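Long-range contact in mitochondrial enolase superfamily member 1 (Homo sapiens, PDB 4A35), which catalyses the magnesium-dependent dehydration of L-fuconate to 2-keto-3-deoxy-L-fuconate, a step in the breakdown of L-fucose: residues L213-A226 against I242-W256. Residues are numbered along the deposited sequence; the frame is centred on the assembly and turned at random.
With MG (magnesium ion), chain B.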
ATOM      1  N   LEU A 213     -26.860 -19.946 -18.097  1.00 25.41           N
ATOM      2  CA  LEU A 213     -27.839 -19.483 -19.102  1.00 26.87           C
ATOM      3  C   LEU A 213     -29.283 -19.904 -18.712  1.00 33.69           C
ATOM      4  O   LEU A 213     -30.216 -19.085 -18.771  1.00 33.68           O
ATOM      5  CB  LEU A 213     -27.478 -20.015 -20.489  1.00 27.14           C
ATOM      6  CG  LEU A 213     -26.244 -19.383 -21.141  1.00 29.83           C
ATOM      7  CD1 LEU A 213     -25.755 -20.235 -22.300  1.00 30.91           C
ATOM      8  CD2 LEU A 213     -26.488 -17.890 -21.536  1.00 27.70           C
ATOM      9  N   LYS A 214     -29.435 -21.170 -18.269  1.00 32.56           N
ATOM     10  CA  LYS A 214     -30.719 -21.739 -17.811  1.00 34.23           C
ATOM     11  C   LYS A 214     -31.262 -20.922 -16.600  1.00 40.49           C
ATOM     12  O   LYS A 214     -32.453 -20.568 -16.592  1.00 41.43           O
ATOM     13  CB  LYS A 214     -30.503 -23.226 -17.459  1.00 35.25           C
ATOM     14  CG  LYS A 214     -31.710 -23.973 -16.923  1.00 48.50           C
ATOM     15  CD  LYS A 214     -31.280 -25.348 -16.393  1.00 56.08           C
ATOM     16  CE  LYS A 214     -32.451 -26.129 -15.822  1.00 69.21           C
ATOM     17  NZ  LYS A 214     -32.005 -27.295 -15.007  1.00 76.05           N
ATOM     18  N   ASP A 215     -30.374 -20.564 -15.632  1.00 36.35           N
ATOM     19  CA  ASP A 215     -30.710 -19.792 -14.428  1.00 36.27           C
ATOM     20  C   ASP A 215     -31.030 -18.311 -14.700  1.00 41.80           C
ATOM     21  O   ASP A 215     -31.376 -17.598 -13.747  1.00 43.33           O
ATOM     22  CB  ASP A 215     -29.581 -19.884 -13.372  1.00 37.70           C
ATOM     23  CG  ASP A 215     -29.343 -21.280 -12.787  1.00 46.90           C
ATOM     24  OD1 ASP A 215     -30.125 -22.194 -13.093  1.00 49.36           O
ATOM     25  OD2 ASP A 215     -28.331 -21.464 -12.084  1.00 54.79           O
ATOM     26  N   GLY A 216     -30.890 -17.856 -15.957  1.00 35.28           N
ATOM     27  CA  GLY A 216     -31.189 -16.483 -16.349  1.00 33.45           C
ATOM     28  C   GLY A 216     -30.017 -15.521 -16.482  1.00 33.08           C
ATOM     29  O   GLY A 216     -30.239 -14.331 -16.716  1.00 32.98           O
ATOM     30  N   TRP A 217     -28.757 -15.989 -16.318  1.00 26.74           N
ATOM     31  CA  TRP A 217     -27.612 -15.063 -16.474  1.00 24.74           C
ATOM     32  C   TRP A 217     -27.402 -14.700 -17.950  1.00 27.14           C
ATOM     33  O   TRP A 217     -27.520 -15.559 -18.808  1.00 26.38           O
ATOM     34  CB  TRP A 217     -26.316 -15.646 -15.866  1.00 22.90           C
ATOM     35  CG  TRP A 217     -26.430 -15.828 -14.389  1.00 24.02           C
ATOM     36  CD1 TRP A 217     -26.831 -16.955 -13.719  1.00 28.07           C
ATOM     37  CD2 TRP A 217     -26.316 -14.790 -13.401  1.00 22.40           C
ATOM     38  NE1 TRP A 217     -26.887 -16.699 -12.361  1.00 27.90           N
ATOM     39  CE2 TRP A 217     -26.557 -15.382 -12.138  1.00 27.00           C
ATOM     40  CE3 TRP A 217     -25.959 -13.431 -13.458  1.00 21.93           C
ATOM     41  CZ2 TRP A 217     -26.474 -14.651 -10.938  1.00 24.28           C
ATOM     42  CZ3 TRP A 217     -25.855 -12.709 -12.273  1.00 21.38           C
ATOM     43  CH2 TRP A 217     -26.139 -13.303 -11.038  1.00 22.08           C
ATOM     44  N   THR A 218     -27.069 -13.423 -18.233  1.00 25.11           N
ATOM     45  CA  THR A 218     -26.852 -12.946 -19.603  1.00 25.77           C
ATOM     46  C   THR A 218     -25.555 -12.125 -19.707  1.00 27.10           C
ATOM     47  O   THR A 218     -25.231 -11.660 -20.788  1.00 24.84           O
ATOM     48  CB  THR A 218     -28.065 -12.104 -20.091  1.00 30.78           C
ATOM     49  OG1 THR A 218     -28.170 -10.925 -19.282  1.00 30.60           O
ATOM     50  CG2 THR A 218     -29.387 -12.897 -20.139  1.00 28.77           C
ATOM     51  N   ARG A 219     -24.812 -11.918 -18.565  1.00 23.58           N
ATOM     52  CA  ARG A 219     -23.569 -11.147 -18.491  1.00 22.20           C
ATOM     53  C   ARG A 219     -22.519 -12.012 -17.774  1.00 23.25           C
ATOM     54  O   ARG A 219     -22.796 -12.550 -16.700  1.00 22.36           O
ATOM     55  CB  ARG A 219     -23.812  -9.828 -17.756  1.00 20.00           C
ATOM     56  CG  ARG A 219     -25.016  -9.056 -18.296  1.00 19.55           C
ATOM     57  CD  ARG A 219     -25.270  -7.813 -17.455  1.00 23.18           C
ATOM     58  NE  ARG A 219     -26.567  -7.254 -17.851  1.00 29.29           N
ATOM     59  CZ  ARG A 219     -27.702  -7.429 -17.184  1.00 37.72           C
ATOM     60  NH1 ARG A 219     -27.705  -8.066 -16.016  1.00 22.31           N
ATOM     61  NH2 ARG A 219     -28.843  -6.936 -17.661  1.00 27.15           N
ATOM     62  N   PHE A 220     -21.382 -12.230 -18.420  1.00 18.87           N
ATOM     63  CA  PHE A 220     -20.377 -13.194 -18.003  1.00 17.69           C
ATOM     64  C   PHE A 220     -18.960 -12.669 -17.983  1.00 23.77           C
ATOM     65  O   PHE A 220     -18.505 -12.043 -18.936  1.00 23.30           O
ATOM     66  CB  PHE A 220     -20.420 -14.399 -19.007  1.00 20.18           C
ATOM     67  CG  PHE A 220     -21.675 -15.234 -18.936  1.00 22.04           C
ATOM     68  CD1 PHE A 220     -22.843 -14.835 -19.596  1.00 23.90           C
ATOM     69  CD2 PHE A 220     -21.678 -16.449 -18.264  1.00 22.77           C
ATOM     70  CE1 PHE A 220     -24.001 -15.618 -19.541  1.00 26.96           C
ATOM     71  CE2 PHE A 220     -22.850 -17.212 -18.177  1.00 26.09           C
ATOM     72  CZ  PHE A 220     -23.993 -16.810 -18.852  1.00 25.06           C
ATOM     73  N   LYS A 221     -18.229 -13.006 -16.895  1.00 19.34           N
ATOM     74  CA  LYS A 221     -16.824 -12.660 -16.831  1.00 19.06           C
ATOM     75  C   LYS A 221     -16.009 -13.910 -17.058  1.00 20.35           C
ATOM     76  O   LYS A 221     -16.446 -15.020 -16.730  1.00 20.90           O
ATOM     77  CB  LYS A 221     -16.428 -11.969 -15.498  1.00 22.10           C
ATOM     78  CG  LYS A 221     -15.028 -11.342 -15.572  1.00 27.99           C
ATOM     79  CD  LYS A 221     -14.888 -10.046 -14.763  1.00 28.15           C
ATOM     80  CE  LYS A 221     -14.555 -10.446 -13.366  1.00 24.99           C
ATOM     81  NZ  LYS A 221     -14.552  -9.267 -12.457  1.00 19.91           N
ATOM     82  N   VAL A 222     -14.809 -13.729 -17.616  1.00 17.70           N
ATOM     83  CA  VAL A 222     -13.848 -14.817 -17.833  1.00 17.03           C
ATOM     84  C   VAL A 222     -12.450 -14.336 -17.428  1.00 21.36           C
ATOM     85  O   VAL A 222     -12.035 -13.231 -17.786  1.00 20.92           O
ATOM     86  CB  VAL A 222     -13.892 -15.336 -19.317  1.00 20.97           C
ATOM     87  CG1 VAL A 222     -13.578 -14.204 -20.310  1.00 21.79           C
ATOM     88  CG2 VAL A 222     -12.928 -16.498 -19.532  1.00 21.29           C
ATOM     89  N   LYS A 223     -11.719 -15.179 -16.692  1.00 17.65           N
ATOM     90  CA  LYS A 223     -10.339 -14.885 -16.320  1.00 17.60           C
ATOM     91  C   LYS A 223      -9.427 -15.230 -17.470  1.00 22.50           C
ATOM     92  O   LYS A 223      -9.569 -16.296 -18.099  1.00 22.19           O
ATOM     93  CB  LYS A 223      -9.903 -15.692 -15.076  1.00 18.49           C
ATOM     94  CG  LYS A 223     -10.716 -15.433 -13.821  1.00 20.03           C
ATOM     95  CD  LYS A 223     -10.610 -13.958 -13.369  1.00 20.61           C
ATOM     96  CE  LYS A 223     -11.717 -13.686 -12.380  1.00 28.18           C
ATOM     97  NZ  LYS A 223     -11.367 -12.587 -11.442  1.00 29.48           N
ATOM     98  N   VAL A 224      -8.433 -14.369 -17.674  1.00 18.46           N
ATOM     99  CA  VAL A 224      -7.411 -14.495 -18.728  1.00 19.99           C
ATOM    100  C   VAL A 224      -6.038 -14.109 -18.173  1.00 22.59           C
ATOM    101  O   VAL A 224      -5.945 -13.627 -17.025  1.00 19.41           O
ATOM    102  CB  VAL A 224      -7.779 -13.606 -19.977  1.00 22.16           C
ATOM    103  CG1 VAL A 224      -9.149 -14.005 -20.586  1.00 22.34           C
ATOM    104  CG2 VAL A 224      -7.722 -12.104 -19.639  1.00 20.06           C
ATOM    105  N   GLY A 225      -4.996 -14.281 -18.992  1.00 23.52           N
ATOM    106  CA  GLY A 225      -3.675 -13.746 -18.694  1.00 22.68           C
ATOM    107  C   GLY A 225      -2.511 -14.622 -18.303  1.00 25.29           C
ATOM    108  O   GLY A 225      -1.428 -14.083 -18.099  1.00 24.50           O
ATOM    109  N   ALA A 226      -2.710 -15.944 -18.153  1.00 21.48           N
ATOM    110  CA  ALA A 226      -1.601 -16.849 -17.815  1.00 22.62           C
ATOM    111  C   ALA A 226      -1.098 -17.530 -19.072  1.00 27.06           C
ATOM    112  O   ALA A 226       0.104 -17.790 -19.206  1.00 27.85           O
ATOM    113  CB  ALA A 226      -2.065 -17.903 -16.796  1.00 23.18           C
ATOM    114  N   ILE A 242     -22.948 -18.520 -25.097  1.00 30.86           N
ATOM    115  CA  ILE A 242     -23.745 -17.329 -24.770  1.00 29.25           C
ATOM    116  C   ILE A 242     -24.218 -16.529 -26.011  1.00 33.10           C
ATOM    117  O   ILE A 242     -25.177 -15.767 -25.895  1.00 33.06           O
ATOM    118  CB  ILE A 242     -23.030 -16.410 -23.723  1.00 28.82           C
ATOM    119  CG1 ILE A 242     -21.887 -15.545 -24.341  1.00 25.19           C
ATOM    120  CG2 ILE A 242     -22.547 -17.243 -22.504  1.00 28.83           C
ATOM    121  CD1 ILE A 242     -21.342 -14.409 -23.393  1.00 27.51           C
ATOM    122  N   GLY A 243     -23.576 -16.704 -27.164  1.00 31.38           N
ATOM    123  CA  GLY A 243     -23.967 -15.969 -28.367  1.00 32.89           C
ATOM    124  C   GLY A 243     -23.393 -14.551 -28.441  1.00 38.81           C
ATOM    125  O   GLY A 243     -22.844 -14.037 -27.451  1.00 38.99           O
ATOM    126  N   PRO A 244     -23.560 -13.854 -29.593  1.00 37.13           N
ATOM    127  CA  PRO A 244     -22.977 -12.495 -29.744  1.00 36.49           C
ATOM    128  C   PRO A 244     -23.709 -11.351 -29.019  1.00 39.07           C
ATOM    129  O   PRO A 244     -23.087 -10.326 -28.767  1.00 40.38           O
ATOM    130  CB  PRO A 244     -23.063 -12.261 -31.269  1.00 40.12           C
ATOM    131  CG  PRO A 244     -24.282 -13.063 -31.697  1.00 44.57           C
ATOM    132  CD  PRO A 244     -24.182 -14.319 -30.858  1.00 39.89           C
ATOM    133  N   GLU A 245     -25.007 -11.467 -28.755  1.00 35.70           N
ATOM    134  CA  GLU A 245     -25.761 -10.383 -28.116  1.00 36.10           C
ATOM    135  C   GLU A 245     -25.508 -10.299 -26.583  1.00 40.27           C
ATOM    136  O   GLU A 245     -25.880  -9.277 -25.981  1.00 43.17           O
ATOM    137  CB  GLU A 245     -27.278 -10.506 -28.402  1.00 38.92           C
ATOM    138  CG  GLU A 245     -28.061 -11.444 -27.484  0.50 47.25           C
ATOM    139  CD  GLU A 245     -27.928 -12.951 -27.651  1.00 69.74           C
ATOM    140  OE1 GLU A 245     -27.151 -13.417 -28.521  1.00 65.53           O
ATOM    141  OE2 GLU A 245     -28.624 -13.671 -26.899  1.00 55.31           O
ATOM    142  N   LYS A 246     -24.925 -11.359 -25.959  1.00 30.86           N
ATOM    143  CA  LYS A 246     -24.685 -11.381 -24.492  1.00 27.70           C
ATOM    144  C   LYS A 246     -23.311 -10.739 -24.128  1.00 29.61           C
ATOM    145  O   LYS A 246     -22.377 -10.713 -24.937  1.00 30.84           O
ATOM    146  CB  LYS A 246     -24.859 -12.811 -23.926  1.00 24.92           C
ATOM    147  CG  LYS A 246     -26.323 -13.252 -23.987  1.00 28.60           C
ATOM    148  CD  LYS A 246     -26.669 -14.525 -23.218  1.00 34.50           C
ATOM    149  CE  LYS A 246     -28.100 -14.933 -23.509  1.00 32.05           C
ATOM    150  NZ  LYS A 246     -28.268 -15.434 -24.918  1.00 29.95           N
ATOM    151  N   THR A 247     -23.218 -10.149 -22.904  1.00 25.52           N
ATOM    152  CA  THR A 247     -22.065  -9.436 -22.438  1.00 23.10           C
ATOM    153  C   THR A 247     -20.993 -10.375 -21.914  1.00 24.28           C
ATOM    154  O   THR A 247     -21.244 -11.224 -21.060  1.00 24.09           O
ATOM    155  CB  THR A 247     -22.435  -8.408 -21.331  1.00 27.35           C
ATOM    156  OG1 THR A 247     -23.475  -7.559 -21.825  1.00 29.34           O
ATOM    157  CG2 THR A 247     -21.236  -7.553 -20.890  1.00 25.69           C
ATOM    158  N   LEU A 248     -19.807 -10.195 -22.454  1.00 19.14           N
ATOM    159  CA  LEU A 248     -18.605 -10.898 -22.011  1.00 20.54           C
ATOM    160  C   LEU A 248     -17.571  -9.886 -21.484  1.00 24.78           C
ATOM    161  O   LEU A 248     -17.246  -8.933 -22.189  1.00 24.08           O
ATOM    162  CB  LEU A 248     -18.006 -11.730 -23.168  1.00 21.68           C
ATOM    163  CG  LEU A 248     -16.711 -12.508 -22.828  1.00 25.84           C
ATOM    164  CD1 LEU A 248     -16.983 -13.592 -21.737  1.00 25.51           C
ATOM    165  CD2 LEU A 248     -16.091 -13.127 -24.133  1.00 26.48           C
ATOM    166  N   MET A 249     -17.035 -10.108 -20.262  1.00 21.47           N
ATOM    167  CA  MET A 249     -15.975  -9.286 -19.684  1.00 22.28           C
ATOM    168  C   MET A 249     -14.750 -10.163 -19.434  1.00 23.75           C
ATOM    169  O   MET A 249     -14.904 -11.313 -19.029  1.00 24.72           O
ATOM    170  CB  MET A 249     -16.405  -8.601 -18.366  1.00 23.77           C
ATOM    171  CG  MET A 249     -17.626  -7.777 -18.526  1.00 28.81           C
ATOM    172  SD  MET A 249     -19.097  -8.692 -17.923  1.00 34.53           S
ATOM    173  CE  MET A 249     -19.867  -7.340 -17.144  1.00 29.90           C
ATOM    174  N   MET A 250     -13.570  -9.621 -19.639  1.00 18.31           N
ATOM    175  CA  MET A 250     -12.301 -10.337 -19.365  1.00 16.36           C
ATOM    176  C   MET A 250     -11.586  -9.724 -18.160  1.00 20.53           C
ATOM    177  O   MET A 250     -11.659  -8.493 -17.951  1.00 20.26           O
ATOM    178  CB  MET A 250     -11.398 -10.336 -20.603  1.00 17.22           C
ATOM    179  CG  MET A 250     -12.019 -11.144 -21.764  1.00 19.37           C
ATOM    180  SD  MET A 250     -11.019 -10.840 -23.227  1.00 21.95           S
ATOM    181  CE  MET A 250     -11.934 -11.779 -24.506  1.00 20.55           C
ATOM    182  N   ASP A 251     -10.810 -10.549 -17.436  1.00 17.91           N
ATOM    183  CA  ASP A 251     -10.130 -10.096 -16.221  1.00 18.33           C
ATOM    184  C   ASP A 251      -8.743 -10.729 -16.176  1.00 19.88           C
ATOM    185  O   ASP A 251      -8.627 -11.955 -16.130  1.00 17.17           O
ATOM    186  CB  ASP A 251     -10.982 -10.487 -14.984  1.00 20.10           C
ATOM    187  CG  ASP A 251     -10.422  -9.955 -13.660  1.00 18.56           C
ATOM    188  OD1 ASP A 251      -9.286  -9.428 -13.658  1.00 17.30           O
ATOM    189  OD2 ASP A 251     -11.096 -10.119 -12.614  1.00 20.70           O
ATOM    190  N   ALA A 252      -7.700  -9.906 -16.309  1.00 17.46           N
ATOM    191  CA  ALA A 252      -6.309 -10.374 -16.344  1.00 16.12           C
ATOM    192  C   ALA A 252      -5.665 -10.377 -14.962  1.00 18.59           C
ATOM    193  O   ALA A 252      -4.505 -10.799 -14.887  1.00 18.54           O
ATOM    194  CB  ALA A 252      -5.481  -9.514 -17.294  1.00 18.12           C
ATOM    195  N   ASN A 253      -6.365  -9.869 -13.897  1.00 15.58           N
ATOM    196  CA  ASN A 253      -5.780  -9.882 -12.517  1.00 14.97           C
ATOM    197  C   ASN A 253      -4.295  -9.423 -12.479  1.00 18.61           C
ATOM    198  O   ASN A 253      -3.426 -10.059 -11.805  1.00 16.93           O
ATOM    199  CB  ASN A 253      -5.891 -11.311 -11.905  1.00 18.54           C
ATOM    200  CG  ASN A 253      -7.325 -11.660 -11.585  1.00 24.99           C
ATOM    201  OD1 ASN A 253      -8.003 -12.293 -12.390  1.00 20.09           O
ATOM    202  ND2 ASN A 253      -7.863 -11.089 -10.511  1.00 26.96           N
ATOM    203  N   GLN A 254      -4.004  -8.268 -13.180  1.00 15.49           N
ATOM    204  CA  GLN A 254      -2.714  -7.551 -13.106  1.00 15.10           C
ATOM    205  C   GLN A 254      -1.548  -8.273 -13.768  1.00 19.26           C
ATOM    206  O   GLN A 254      -0.410  -7.898 -13.533  1.00 17.76           O
ATOM    207  CB  GLN A 254      -2.324  -7.267 -11.603  1.00 13.75           C
ATOM    208  CG  GLN A 254      -3.501  -6.754 -10.759  1.00 18.34           C
ATOM    209  CD  GLN A 254      -3.284  -6.925  -9.258  1.00 20.02           C
ATOM    210  OE1 GLN A 254      -2.288  -7.507  -8.798  1.00 17.95           O
ATOM    211  NE2 GLN A 254      -4.254  -6.475  -8.457  1.00 21.31           N
ATOM    212  N   ARG A 255      -1.795  -9.307 -14.598  1.00 17.03           N
ATOM    213  CA  ARG A 255      -0.700 -10.108 -15.098  1.00 17.68           C
ATOM    214  C   ARG A 255       0.320  -9.402 -15.977  1.00 20.72           C
ATOM    215  O   ARG A 255       1.484  -9.815 -15.986  1.00 18.04           O
ATOM    216  CB  ARG A 255      -1.239 -11.336 -15.900  1.00 16.42           C
ATOM    217  CG  ARG A 255      -1.855 -12.360 -14.926  1.00 17.59           C
ATOM    218  CD  ARG A 255      -0.739 -13.079 -14.129  1.00 21.04           C
ATOM    219  NE  ARG A 255       0.075 -13.915 -15.014  1.00 27.03           N
ATOM    220  CZ  ARG A 255       1.031 -14.745 -14.607  1.00 31.83           C
ATOM    221  NH1 ARG A 255       1.332 -14.843 -13.315  1.00 29.07           N
ATOM    222  NH2 ARG A 255       1.705 -15.480 -15.492  1.00 30.91           N
ATOM    223  N   TRP A 256      -0.121  -8.410 -16.754  1.00 19.61           N
ATOM    224  CA  TRP A 256       0.709  -7.912 -17.838  1.00 19.37           C
ATOM    225  C   TRP A 256       1.448  -6.625 -17.607  1.00 20.46           C
ATOM    226  O   TRP A 256       1.044  -5.813 -16.765  1.00 20.35           O
ATOM    227  CB  TRP A 256      -0.201  -7.727 -19.095  1.00 17.57           C
ATOM    228  CG  TRP A 256      -1.025  -8.938 -19.492  1.00 19.07           C
ATOM    229  CD1 TRP A 256      -0.586 -10.228 -19.623  1.00 22.22           C
ATOM    230  CD2 TRP A 256      -2.414  -8.943 -19.897  1.00 18.55           C
ATOM    231  NE1 TRP A 256      -1.631 -11.047 -20.037  1.00 21.29           N
ATOM    232  CE2 TRP A 256      -2.737 -10.268 -20.285  1.00 22.99           C
ATOM    233  CE3 TRP A 256      -3.410  -7.948 -20.000  1.00 19.37           C
ATOM    234  CZ2 TRP A 256      -4.029 -10.629 -20.719  1.00 22.68           C
ATOM    235  CZ3 TRP A 256      -4.646  -8.283 -20.545  1.00 20.22           C
ATOM    236  CH2 TRP A 256      -4.966  -9.620 -20.853  1.00 20.91           C
TER
HETATM  237 MG    MG B1445     -11.160  -8.806 -10.888  1.00 23.25          MG
HETATM  238  O   HOH W   1     -25.960  -9.378 -21.950  1.00 38.27           O
HETATM  239  O   HOH W   2     -25.164  -5.653 -20.098  1.00 37.15           O
HETATM  240  O   HOH W   3     -12.723  -9.736 -10.150  1.00 29.17           O
HETATM  241  O   HOH W   4      -7.024 -13.852 -14.323  1.00 19.91           O
HETATM  242  O   HOH W   5       1.140 -14.214 -18.430  1.00 29.02           O
HETATM  243  O   HOH W   6      -9.313  -8.368 -11.321  1.00 22.47           O
HETATM  244  O   HOH W   7     -10.358 -10.581  -9.462  1.00 39.24           O
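Lys223 and Asp251 lie side by side at the ends of parallel strands 219-223 and 247-251, and their salt bridge, Lys223 NZ to Asp251 OD2 at 2.7 Å, reaches the carboxylate from above its plane. The same OD2 binds the magnesium ion at 2.2 Å. OD1 is held separately: it accepts hydrogen bonds from the backbone N of Asn253, closing an Asx turn, and from water 6, itself a magnesium ligand, which together should fix the carboxylate's rotation. With CG anti to the backbone N (chi1 -175°), the Asp251 carboxylate is carried beside the ends of both lysines, which meet it from directions nearly at right angles. Lys221 bends past it, its CE 3.6 Å from OD2, while its NZ is paired with Glu277, Glu387 and Tyr191. Lys223 is probably the proton donor or acceptor, and Lys221 and Asn253 probably bind substrate.

The opposite face of the sheet is apolar. Val222 CG1 packs 3.7 Å from both Leu248 CD1 and Met250 CG. Near the strand starts, Ile242 CG2 sits over one face of the Phe220 ring in a CH-pi contact, 3.8 Å from the centroid. Lys246 crosses Leu213 at a slant, its CD 3.8 Å from Leu213 CD2, and its bent end turns NZ to Glu245. Beyond the strands, Arg255 NE makes a weak bond to Gly225 O.

This is a right-handed beta-alpha-beta unit of the enolase-superfamily barrel. Helix 228-242 covers Val222 and Leu248; strand 275-277 continues the sheet beyond 247-251 and supplies Glu277, which with Glu306 completes the protein ligands of the magnesium ion.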